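Local coordinates for nucleoporin nup120 (Schizosaccharomyces pombe, PDB 4GQ2), which serves as a structural component of the nuclear pore complex, whose nucleoporins can also dock transiently associated nuclear transport factors, at residues A[51-63]-A[72-84]. Numbering follows the deposited sequence.
Sequences FKKECVAYDAGVY and QTLRWSIFQNRTL
Three aromatics carry the contact: Y58 and W76 lie against the backbone of the opposite segment, while F79 packs against the chain at 55-57. The ring of Y58 lies over I78: CG1 of I78 sits above one face, and Y58 CE1 meets I78 CD1 at 3.5 Å. Chi1 of 54° sets CG of Y58 between its own backbone N and carbonyl carbon, which swings the ring across I78 toward Q80, whose CG packs against CE2. The Y58 hydroxyl is hydrogen-bonded to the carbonyl of V111, so a residue both flat and polar-tipped suits this place.

F79 fills the bend between helix 46-55 and strand 59-64. A57 CB lies over its face, 3.6 Å from F79 CE2, while C55 O approaches the ring edge; a small alanine lets the chain pass close to the phenyl. Beyond it, N81 ND2 donates to E54 OE1 (2.7 Å), reaching it from above the carboxylate plane, the planar groups 78° apart. E54 OE2 forms a salt bridge with K453.

The W76 indole lays one face against the backbone of A60 and G61, with the amide N of G61 over the ring centre, 3.3 Å from W76 CE2. Glycine, with no side chain, permits this closeness. On the face of R75 and S77, R75 grips S77 OG side-on through NE and NH2, both 2.9 Å away, and A60 CB covers the guanidinium.

Two backbone bonds join each of the pairs G61-W76 (W76 N to G61 O, 2.9 Å) and Y63-L74. This antiparallel beta hairpin puts strand 59-64 at the margin of a mixed five-stranded sheet, consistent with a blade of the Nup120/160 beta-propeller.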
loop_
_atom_site.group_PDB
_atom_site.type_symbol
_atom_site.label_atom_id
_atom_site.label_comp_id
_atom_site.label_asym_id
_atom_site.label_seq_id
_atom_site.Cartn_x
_atom_site.Cartn_y
_atom_site.Cartn_z
ATOM N N PHE A 51 0.426 7.620 25.640
ATOM C CA PHE A 51 0.458 8.162 24.292
ATOM C C PHE A 51 0.762 9.654 24.334
ATOM O O PHE A 51 1.694 10.117 23.673
ATOM C CB PHE A 51 -0.867 7.897 23.558
ATOM C CG PHE A 51 -0.840 8.302 22.114
ATOM C CD1 PHE A 51 -0.147 7.539 21.178
ATOM C CD2 PHE A 51 -1.489 9.450 21.690
ATOM C CE1 PHE A 51 -0.101 7.920 19.845
ATOM C CE2 PHE A 51 -1.448 9.837 20.353
ATOM C CZ PHE A 51 -0.754 9.073 19.430
ATOM N N LYS A 52 -0.012 10.385 25.136
ATOM C CA LYS A 52 0.153 11.832 25.299
ATOM C C LYS A 52 1.539 12.222 25.777
ATOM O O LYS A 52 2.130 13.183 25.273
ATOM C CB LYS A 52 -0.908 12.403 26.244
ATOM C CG LYS A 52 -2.308 12.457 25.646
ATOM C CD LYS A 52 -3.220 13.332 26.488
ATOM C CE LYS A 52 -4.683 13.082 26.166
ATOM N NZ LYS A 52 -5.566 14.111 26.780
ATOM N N LYS A 53 2.073 11.465 26.731
ATOM C CA LYS A 53 3.371 11.797 27.303
ATOM C C LYS A 53 4.473 11.580 26.278
ATOM O O LYS A 53 5.390 12.395 26.169
ATOM C CB LYS A 53 3.644 10.983 28.568
ATOM C CG LYS A 53 4.851 11.455 29.361
ATOM C CD LYS A 53 5.084 10.610 30.600
ATOM C CE LYS A 53 6.317 11.088 31.352
ATOM N NZ LYS A 53 6.635 10.203 32.506
ATOM N N GLU A 54 4.354 10.502 25.506
ATOM C CA GLU A 54 5.436 10.062 24.619
ATOM C C GLU A 54 5.341 10.534 23.167
ATOM O O GLU A 54 6.361 10.606 22.491
ATOM C CB GLU A 54 5.556 8.534 24.631
ATOM C CG GLU A 54 5.576 7.908 26.022
ATOM C CD GLU A 54 6.943 7.905 26.683
ATOM O OE1 GLU A 54 7.956 8.109 25.984
ATOM O OE2 GLU A 54 7.004 7.683 27.912
ATOM N N CYS A 55 4.134 10.843 22.688
ATOM C CA CYS A 55 3.898 10.988 21.242
ATOM C C CYS A 55 3.173 12.253 20.818
ATOM O O CYS A 55 3.061 12.523 19.634
ATOM C CB CYS A 55 3.108 9.792 20.715
ATOM S SG CYS A 55 3.754 8.197 21.246
ATOM N N VAL A 56 2.661 13.011 21.778
ATOM C CA VAL A 56 1.893 14.203 21.469
ATOM C C VAL A 56 2.711 15.402 21.903
ATOM O O VAL A 56 2.775 15.713 23.089
ATOM C CB VAL A 56 0.515 14.200 22.172
ATOM C CG1 VAL A 56 -0.266 15.454 21.829
ATOM C CG2 VAL A 56 -0.286 12.956 21.791
ATOM N N ALA A 57 3.345 16.057 20.933
ATOM C CA ALA A 57 4.188 17.218 21.184
ATOM C C ALA A 57 3.352 18.362 21.754
ATOM O O ALA A 57 2.164 18.475 21.441
ATOM C CB ALA A 57 4.899 17.652 19.897
ATOM N N TYR A 58 3.964 19.188 22.603
ATOM C CA TYR A 58 3.291 20.386 23.126
ATOM C C TYR A 58 3.855 21.672 22.519
ATOM O O TYR A 58 3.345 22.769 22.776
ATOM C CB TYR A 58 3.302 20.435 24.662
ATOM C CG TYR A 58 4.668 20.303 25.294
ATOM C CD1 TYR A 58 5.489 21.414 25.474
ATOM C CD2 TYR A 58 5.134 19.067 25.726
ATOM C CE1 TYR A 58 6.742 21.292 26.058
ATOM C CE2 TYR A 58 6.381 18.935 26.314
ATOM C CZ TYR A 58 7.180 20.047 26.477
ATOM O OH TYR A 58 8.418 19.901 27.056
ATOM N N ASP A 59 4.911 21.525 21.720
ATOM C CA ASP A 59 5.426 22.614 20.892
ATOM C C ASP A 59 6.179 22.038 19.699
ATOM O O ASP A 59 6.684 20.921 19.766
ATOM C CB ASP A 59 6.328 23.548 21.702
ATOM C CG ASP A 59 6.490 24.910 21.051
ATOM O OD1 ASP A 59 5.722 25.225 20.118
ATOM O OD2 ASP A 59 7.388 25.670 21.469
ATOM N N ALA A 60 6.253 22.801 18.612
ATOM C CA ALA A 60 6.863 22.326 17.369
ATOM C C ALA A 60 7.052 23.464 16.388
ATOM O O ALA A 60 6.361 24.483 16.469
ATOM C CB ALA A 60 6.004 21.234 16.730
ATOM N N GLY A 61 7.984 23.273 15.457
ATOM C CA GLY A 61 8.218 24.218 14.379
ATOM C C GLY A 61 9.166 23.640 13.350
ATOM O O GLY A 61 9.736 22.569 13.556
ATOM N N VAL A 62 9.316 24.333 12.224
ATOM C CA VAL A 62 10.329 23.947 11.252
ATOM C C VAL A 62 11.213 25.146 10.924
ATOM O O VAL A 62 10.725 26.256 10.718
ATOM C CB VAL A 62 9.786 23.221 9.965
ATOM C CG1 VAL A 62 8.473 22.486 10.212
ATOM C CG2 VAL A 62 9.663 24.160 8.780
ATOM N N TYR A 63 12.515 24.894 10.905
ATOM C CA TYR A 63 13.523 25.902 10.641
ATOM C C TYR A 63 14.224 25.603 9.327
ATOM O O TYR A 63 14.600 24.458 9.057
ATOM C CB TYR A 63 14.549 25.921 11.779
ATOM C CG TYR A 63 15.695 26.870 11.551
ATOM C CD1 TYR A 63 15.528 28.243 11.724
ATOM C CD2 TYR A 63 16.951 26.397 11.156
ATOM C CE1 TYR A 63 16.578 29.124 11.515
ATOM C CE2 TYR A 63 18.008 27.267 10.946
ATOM C CZ TYR A 63 17.815 28.630 11.124
ATOM O OH TYR A 63 18.854 29.508 10.919
ATOM N N GLN A 72 18.639 23.060 4.213
ATOM C CA GLN A 72 18.047 21.983 4.992
ATOM C C GLN A 72 16.849 22.540 5.755
ATOM O O GLN A 72 16.914 23.638 6.311
ATOM C CB GLN A 72 19.061 21.336 5.940
ATOM C CG GLN A 72 18.685 19.908 6.325
ATOM C CD GLN A 72 19.857 19.073 6.814
ATOM O OE1 GLN A 72 20.827 19.595 7.368
ATOM N NE2 GLN A 72 19.768 17.759 6.615
ATOM N N THR A 73 15.750 21.788 5.744
ATOM C CA THR A 73 14.519 22.194 6.409
ATOM C C THR A 73 14.181 21.149 7.465
ATOM O O THR A 73 13.912 19.991 7.151
ATOM C CB THR A 73 13.363 22.385 5.405
ATOM O OG1 THR A 73 13.772 23.281 4.362
ATOM C CG2 THR A 73 12.146 22.964 6.087
ATOM N N LEU A 74 14.223 21.571 8.723
ATOM C CA LEU A 74 14.160 20.649 9.846
ATOM C C LEU A 74 12.935 20.864 10.712
ATOM O O LEU A 74 12.607 21.992 11.077
ATOM C CB LEU A 74 15.429 20.767 10.694
ATOM C CG LEU A 74 16.760 20.509 9.974
ATOM C CD1 LEU A 74 17.923 20.782 10.918
ATOM C CD2 LEU A 74 16.828 19.089 9.411
ATOM N N ARG A 75 12.270 19.770 11.051
ATOM C CA ARG A 75 11.106 19.842 11.900
ATOM C C ARG A 75 11.422 19.299 13.287
ATOM O O ARG A 75 11.786 18.130 13.444
ATOM C CB ARG A 75 9.930 19.106 11.252
ATOM C CG ARG A 75 8.857 18.615 12.208
ATOM C CD ARG A 75 8.029 19.735 12.813
ATOM N NE ARG A 75 7.257 19.192 13.927
ATOM C CZ ARG A 75 5.965 18.892 13.873
ATOM N NH1 ARG A 75 5.266 19.115 12.765
ATOM N NH2 ARG A 75 5.370 18.368 14.939
ATOM N N TRP A 76 11.286 20.171 14.285
ATOM C CA TRP A 76 11.524 19.809 15.674
ATOM C C TRP A 76 10.235 19.676 16.408
ATOM O O TRP A 76 9.259 20.362 16.103
ATOM C CB TRP A 76 12.410 20.835 16.372
ATOM C CG TRP A 76 11.855 22.243 16.393
ATOM C CD1 TRP A 76 12.020 23.231 15.430
ATOM C CD2 TRP A 76 11.042 22.873 17.445
ATOM N NE1 TRP A 76 11.383 24.392 15.798
ATOM C CE2 TRP A 76 10.780 24.249 16.992
ATOM C CE3 TRP A 76 10.528 22.458 18.667
ATOM C CZ2 TRP A 76 10.024 25.146 17.747
ATOM C CZ3 TRP A 76 9.771 23.375 19.427
ATOM C CH2 TRP A 76 9.524 24.683 18.976
ATOM N N SER A 77 10.217 18.774 17.379
ATOM C CA SER A 77 9.058 18.603 18.241
ATOM C C SER A 77 9.578 18.308 19.642
ATOM O O SER A 77 10.676 17.757 19.801
ATOM C CB SER A 77 8.174 17.455 17.729
ATOM O OG SER A 77 7.830 17.634 16.356
ATOM N N ILE A 78 8.806 18.690 20.654
ATOM C CA ILE A 78 9.167 18.402 22.041
ATOM C C ILE A 78 8.027 17.708 22.791
ATOM O O ILE A 78 6.858 18.046 22.616
ATOM C CB ILE A 78 9.667 19.656 22.802
ATOM C CG1 ILE A 78 8.621 20.787 22.780
ATOM C CG2 ILE A 78 11.015 20.111 22.251
ATOM C CD1 ILE A 78 9.036 22.013 23.578
ATOM N N PHE A 79 8.391 16.739 23.626
ATOM C CA PHE A 79 7.424 15.847 24.270
ATOM C C PHE A 79 7.613 15.796 25.789
ATOM O O PHE A 79 8.681 16.117 26.305
ATOM C CB PHE A 79 7.521 14.436 23.659
ATOM C CG PHE A 79 7.359 14.410 22.160
ATOM C CD1 PHE A 79 8.450 14.627 21.323
ATOM C CD2 PHE A 79 6.111 14.189 21.585
ATOM C CE1 PHE A 79 8.299 14.615 19.939
ATOM C CE2 PHE A 79 5.956 14.172 20.202
ATOM C CZ PHE A 79 7.053 14.387 19.380
ATOM N N GLN A 80 6.569 15.392 26.501
ATOM C CA GLN A 80 6.618 15.318 27.957
ATOM C C GLN A 80 7.404 14.114 28.488
ATOM O O GLN A 80 7.399 13.842 29.686
ATOM C CB GLN A 80 5.208 15.378 28.546
ATOM C CG GLN A 80 4.626 16.783 28.553
ATOM C CD GLN A 80 3.244 16.853 29.169
ATOM O OE1 GLN A 80 2.334 16.116 28.779
ATOM N NE2 GLN A 80 3.075 17.753 30.129
ATOM N N ASN A 81 8.087 13.403 27.595
ATOM C CA ASN A 81 9.029 12.372 28.006
ATOM C C ASN A 81 10.471 12.893 27.976
ATOM O O ASN A 81 11.419 12.116 27.859
ATOM C CB ASN A 81 8.865 11.104 27.158
ATOM C CG ASN A 81 9.229 11.313 25.695
ATOM O OD1 ASN A 81 9.526 12.428 25.261
ATOM N ND2 ASN A 81 9.209 10.233 24.926
ATOM N N ARG A 82 10.615 14.215 28.087
ATOM C CA ARG A 82 11.918 14.898 28.131
ATOM C C ARG A 82 12.746 14.648 26.877
ATOM O O ARG A 82 13.947 14.380 26.956
ATOM C CB ARG A 82 12.717 14.514 29.387
ATOM C CG ARG A 82 12.008 14.795 30.701
ATOM C CD ARG A 82 12.844 14.337 31.884
ATOM N NE ARG A 82 12.001 13.770 32.937
ATOM C CZ ARG A 82 12.358 13.625 34.210
ATOM N NH1 ARG A 82 13.557 14.014 34.629
ATOM N NH2 ARG A 82 11.504 13.096 35.073
ATOM N N THR A 83 12.097 14.739 25.718
ATOM C CA THR A 83 12.784 14.546 24.442
ATOM C C THR A 83 12.553 15.706 23.480
ATOM O O THR A 83 11.549 16.422 23.582
ATOM C CB THR A 83 12.342 13.246 23.737
ATOM O OG1 THR A 83 10.938 13.315 23.451
ATOM C CG2 THR A 83 12.645 12.002 24.599
ATOM N N LEU A 84 13.505 15.881 22.563
ATOM C CA LEU A 84 13.351 16.731 21.389
ATOM C C LEU A 84 13.740 15.900 20.167
ATOM O O LEU A 84 14.855 15.378 20.094
ATOM C CB LEU A 84 14.211 17.996 21.523
ATOM C CG LEU A 84 14.801 18.828 20.367
ATOM C CD1 LEU A 84 13.851 19.115 19.215
ATOM C CD2 LEU A 84 15.334 20.141 20.927
HETATM O O HOH W 1 4.329 15.063 25.243
#